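Local atomic coordinates of aldose-aldose oxidoreductase (PDB entry 5A04), a protein that catalyses oxidation and reduction of aldose sugars, probably by passing hydride from one aldose to another through a bound NADP(H) cofactor. Residues Leu14-Tyr17 and Ala18-Ile22. Sequence-based numbering, arbitrary orientation.
With NDP (NADPH dihydro-nicotinamide-adenine-dinucleotide phosphate), chain G.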
ATOM      1  N   LEU A  14     -17.237  30.696   2.772  1.00 18.16           N
ATOM      2  CA  LEU A  14     -16.042  31.348   2.225  1.00 16.21           C
ATOM      3  C   LEU A  14     -14.798  31.041   3.076  1.00 19.81           C
ATOM      4  O   LEU A  14     -14.165  31.931   3.680  1.00 19.12           O
ATOM      5  CB  LEU A  14     -16.283  32.859   2.095  1.00 20.81           C
ATOM      6  CG  LEU A  14     -17.516  33.245   1.253  1.00 16.93           C
ATOM      7  CD1 LEU A  14     -17.648  34.760   1.080  1.00 18.70           C
ATOM      8  CD2 LEU A  14     -17.520  32.547  -0.125  1.00 17.55           C
ATOM      9  N   GLY A  15     -14.448  29.760   3.111  1.00 17.98           N
ATOM     10  CA  GLY A  15     -13.268  29.301   3.818  1.00 18.82           C
ATOM     11  C   GLY A  15     -12.092  29.103   2.887  1.00 16.69           C
ATOM     12  O   GLY A  15     -12.057  29.679   1.803  1.00 18.73           O
ATOM     13  N   TYR A  16     -11.115  28.305   3.319  1.00 16.31           N
ATOM     14  CA  TYR A  16      -9.884  28.113   2.553  1.00 17.50           C
ATOM     15  C   TYR A  16     -10.127  27.602   1.141  1.00 16.79           C
ATOM     16  O   TYR A  16      -9.664  28.191   0.173  1.00 18.44           O
ATOM     17  CB  TYR A  16      -8.950  27.149   3.275  1.00 17.61           C
ATOM     18  CG  TYR A  16      -7.730  26.825   2.450  1.00 23.27           C
ATOM     19  CD1 TYR A  16      -6.686  27.724   2.360  1.00 28.45           C
ATOM     20  CD2 TYR A  16      -7.640  25.632   1.737  1.00 26.41           C
ATOM     21  CE1 TYR A  16      -5.564  27.448   1.593  1.00 27.02           C
ATOM     22  CE2 TYR A  16      -6.520  25.344   0.969  1.00 30.81           C
ATOM     23  CZ  TYR A  16      -5.489  26.256   0.907  1.00 30.23           C
ATOM     24  OH  TYR A  16      -4.371  25.980   0.142  1.00 39.96           O
ATOM     25  N   TYR A  17     -10.847  26.496   1.006  1.00 16.40           N
ATOM     26  CA  TYR A  17     -10.984  25.911  -0.325  1.00 15.30           C
ATOM     27  C   TYR A  17     -11.761  26.840  -1.250  1.00 16.29           C
ATOM     28  O   TYR A  17     -11.384  27.047  -2.415  1.00 15.78           O
ATOM     29  CB  TYR A  17     -11.666  24.541  -0.245  1.00 15.46           C
ATOM     30  CG  TYR A  17     -11.558  23.748  -1.529  1.00 16.04           C
ATOM     31  CD1 TYR A  17     -10.317  23.372  -2.027  1.00 15.78           C
ATOM     32  CD2 TYR A  17     -12.695  23.362  -2.229  1.00 13.89           C
ATOM     33  CE1 TYR A  17     -10.213  22.617  -3.194  1.00 15.95           C
ATOM     34  CE2 TYR A  17     -12.604  22.617  -3.399  1.00 15.99           C
ATOM     35  CZ  TYR A  17     -11.355  22.255  -3.874  1.00 16.25           C
ATOM     36  OH  TYR A  17     -11.266  21.528  -5.030  1.00 18.48           O
ATOM     37  N   ALA A  18     -12.832  27.422  -0.720  1.00 14.11           N
ATOM     38  CA  ALA A  18     -13.649  28.349  -1.505  1.00 14.77           C
ATOM     39  C   ALA A  18     -12.824  29.531  -2.005  1.00 16.97           C
ATOM     40  O   ALA A  18     -12.844  29.834  -3.192  1.00 17.30           O
ATOM     41  CB  ALA A  18     -14.829  28.865  -0.686  1.00 16.30           C
ATOM     42  N   THR A  19     -12.094  30.186  -1.101  1.00 16.98           N
ATOM     43  CA  THR A  19     -11.473  31.473  -1.445  1.00 16.95           C
ATOM     44  C   THR A  19     -10.089  31.351  -2.075  1.00 20.25           C
ATOM     45  O   THR A  19      -9.744  32.127  -2.971  1.00 18.91           O
ATOM     46  CB  THR A  19     -11.369  32.404  -0.203  1.00 20.44           C
ATOM     47  OG1 THR A  19     -10.600  31.775   0.827  1.00 19.03           O
ATOM     48  CG2 THR A  19     -12.757  32.725   0.340  1.00 19.78           C
ATOM     49  N   ARG A  20      -9.291  30.396  -1.612  1.00 16.86           N
ATOM     50  CA  ARG A  20      -7.932  30.223  -2.124  1.00 20.31           C
ATOM     51  C   ARG A  20      -7.880  29.373  -3.381  1.00 20.88           C
ATOM     52  O   ARG A  20      -7.045  29.606  -4.254  1.00 18.95           O
ATOM     53  CB  ARG A  20      -7.022  29.598  -1.065  1.00 21.05           C
ATOM     54  CG  ARG A  20      -6.369  30.594  -0.118  1.00 29.98           C
ATOM     55  CD  ARG A  20      -7.375  31.343   0.745  1.00 31.59           C
ATOM     56  NE  ARG A  20      -6.704  32.063   1.828  1.00 37.10           N
ATOM     57  CZ  ARG A  20      -7.323  32.843   2.707  1.00 38.46           C
ATOM     58  NH1 ARG A  20      -8.638  33.009   2.635  1.00 38.51           N
ATOM     59  NH2 ARG A  20      -6.630  33.459   3.659  1.00 41.11           N
ATOM     60  N   ILE A  21      -8.767  28.383  -3.481  1.00 15.70           N
ATOM     61  CA  ILE A  21      -8.652  27.414  -4.559  1.00 15.01           C
ATOM     62  C   ILE A  21      -9.741  27.575  -5.627  1.00 17.33           C
ATOM     63  O   ILE A  21      -9.440  27.732  -6.808  1.00 18.59           O
ATOM     64  CB  ILE A  21      -8.675  25.979  -4.009  1.00 17.22           C
ATOM     65  CG1 ILE A  21      -7.677  25.834  -2.856  1.00 17.99           C
ATOM     66  CG2 ILE A  21      -8.371  24.993  -5.122  1.00 18.76           C
ATOM     67  CD1 ILE A  21      -6.210  26.110  -3.270  1.00 23.44           C
ATOM     68  N   ILE A  22     -11.010  27.533  -5.232  1.00 16.20           N
ATOM     69  CA  ILE A  22     -12.083  27.551  -6.227  1.00 14.80           C
ATOM     70  C   ILE A  22     -12.318  28.932  -6.874  1.00 16.59           C
ATOM     71  O   ILE A  22     -12.339  29.059  -8.104  1.00 16.15           O
ATOM     72  CB  ILE A  22     -13.413  27.057  -5.611  1.00 14.61           C
ATOM     73  CG1 ILE A  22     -13.306  25.572  -5.215  1.00 15.46           C
ATOM     74  CG2 ILE A  22     -14.574  27.256  -6.595  1.00 13.97           C
ATOM     75  CD1 ILE A  22     -12.929  24.619  -6.361  1.00 15.91           C
TER
HETATM   76  PA  NDP G1340     -12.535  26.005   6.126  1.00 21.44           P
HETATM   77  O1A NDP G1340     -12.669  25.797   7.594  1.00 21.20           O
HETATM   78  O2A NDP G1340     -11.260  26.592   5.589  1.00 21.43           O
HETATM   79  O5B NDP G1340     -13.782  26.917   5.561  1.00 21.73           O
HETATM   80  C5B NDP G1340     -14.986  26.399   6.052  1.00 20.16           C
HETATM   81  C4B NDP G1340     -16.002  27.540   5.897  1.00 20.80           C
HETATM   82  O4B NDP G1340     -17.336  27.060   6.073  1.00 18.77           O
HETATM   83  C3B NDP G1340     -15.756  28.608   6.988  1.00 23.24           C
HETATM   84  O3B NDP G1340     -14.798  29.535   6.586  1.00 22.31           O
HETATM   85  C2B NDP G1340     -17.118  29.314   7.003  1.00 21.43           C
HETATM   86  O2B NDP G1340     -17.258  30.157   6.015  1.00 19.59           O
HETATM   87  C1B NDP G1340     -18.087  28.100   6.668  1.00 21.05           C
HETATM   88  N9A NDP G1340     -18.781  27.597   7.856  1.00 22.62           N
HETATM   89  C8A NDP G1340     -20.156  27.560   8.067  1.00 24.57           C
HETATM   90  N7A NDP G1340     -20.490  27.062   9.274  1.00 21.93           N
HETATM   91  C5A NDP G1340     -19.266  26.760   9.877  1.00 24.23           C
HETATM   92  C6A NDP G1340     -18.941  26.211  11.132  1.00 28.72           C
HETATM   93  N6A NDP G1340     -19.938  25.868  12.018  1.00 29.32           N
HETATM   94  N1A NDP G1340     -17.642  26.003  11.507  1.00 25.66           N
HETATM   95  C2A NDP G1340     -16.697  26.371  10.563  1.00 26.28           C
HETATM   96  N3A NDP G1340     -16.853  26.892   9.341  1.00 23.75           N
HETATM   97  C4A NDP G1340     -18.177  27.089   9.011  1.00 23.86           C
HETATM   98  O3  NDP G1340     -12.744  24.455   5.572  1.00 21.64           O
HETATM   99  PN  NDP G1340     -12.194  24.138   4.073  1.00 20.12           P
HETATM  100  O1N NDP G1340     -12.616  25.134   3.071  1.00 19.57           O
HETATM  101  O2N NDP G1340     -10.851  23.443   4.074  1.00 20.25           O
HETATM  102  O5D NDP G1340     -13.205  22.741   3.727  1.00 19.23           O
HETATM  103  C5D NDP G1340     -14.559  23.063   3.573  1.00 18.75           C
HETATM  104  C4D NDP G1340     -15.205  21.920   2.741  1.00 17.80           C
HETATM  105  O4D NDP G1340     -14.449  21.770   1.501  1.00 19.99           O
HETATM  106  C3D NDP G1340     -15.096  20.532   3.476  1.00 19.77           C
HETATM  107  O3D NDP G1340     -16.251  19.729   3.171  1.00 18.16           O
HETATM  108  C2D NDP G1340     -13.867  19.893   2.844  1.00 19.90           C
HETATM  109  O2D NDP G1340     -13.959  18.479   2.801  1.00 20.77           O
HETATM  110  C1D NDP G1340     -13.981  20.446   1.380  1.00 17.32           C
HETATM  111  N1N NDP G1340     -12.654  20.535   0.767  1.00 17.33           N
HETATM  112  C2N NDP G1340     -12.421  19.954  -0.469  1.00 20.25           C
HETATM  113  C3N NDP G1340     -11.185  20.069  -1.039  1.00 19.08           C
HETATM  114  C7N NDP G1340     -10.934  19.453  -2.341  1.00 20.95           C
HETATM  115  O7N NDP G1340      -9.791  19.382  -2.828  1.00 21.88           O
HETATM  116  N7N NDP G1340     -12.007  18.937  -3.062  1.00 18.07           N
HETATM  117  C4N NDP G1340     -10.066  20.799  -0.382  1.00 21.40           C
HETATM  118  C5N NDP G1340     -10.402  21.343   0.942  1.00 19.66           C
HETATM  119  C6N NDP G1340     -11.624  21.215   1.455  1.00 19.24           C
HETATM  120  P2B NDP G1340     -18.046  31.655   6.339  1.00 21.07           P
HETATM  121  O1X NDP G1340     -19.330  31.160   6.964  1.00 21.29           O
HETATM  122  O2X NDP G1340     -17.039  32.262   7.267  1.00 20.67           O
HETATM  123  O3X NDP G1340     -18.159  32.268   4.945  1.00 20.60           O
HETATM  124  O   HOH W   1     -14.222  26.905   1.945  1.00 17.48           O
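T19 grips the carbonyl of G15 twice, at the N-terminal end of helix 16-22, which follows the first strand of the Rossmann fold. T19 OG1 donates to G15 O (2.7 Å) from above the carbonyl plane, while the T19 amide meets the same oxygen almost end-on. T19 OG1 in turn accepts from R20 NH1 (2.9 Å), lying at the edge of the guanidinium and in its plane.

This is the glycine-rich turn, consistent with a GxGxxA pattern whose second glycine is G15 and whose alanine is A18, in which main-chain amides at a helix start receive the dinucleotide's phosphates. Y16 N donates to NDP O2A (2.8 Å), the amide of Y17 to NDP O1N, and that of L14 to O3X of the 2'-phosphate, a group present in NADPH but not in NADH. A water links A18 N to NDP O1N. G15, the N-cap, lies so close under the diphosphate that G15 CA is 3.0 Å from NDP O5B. K44 NZ, from the helix 42-52, hydrogen-bonds to both L14 O and NDP.

Further along, Y17 O receives both I21 N and I22 N, the latter bond closing a wider pi-type turn. With CG anti to its backbone N (chi1 -167°), the Y17 ring lies beneath the nicotinamide, NDP C3N lying 3.4 Å above the ring plane, over its centre. I21 CG2 touches the ring at CE1, and F293 of the helix 292-306 packs against Y17 and both isoleucines. Y16 instead lays one ring face over R20 CB, a CH-pi contact on the exposed side. On the side of the Y17 ring away from the nicotinamide, I22 CG1 comes obliquely to 3.5 Å from Y17 CE2.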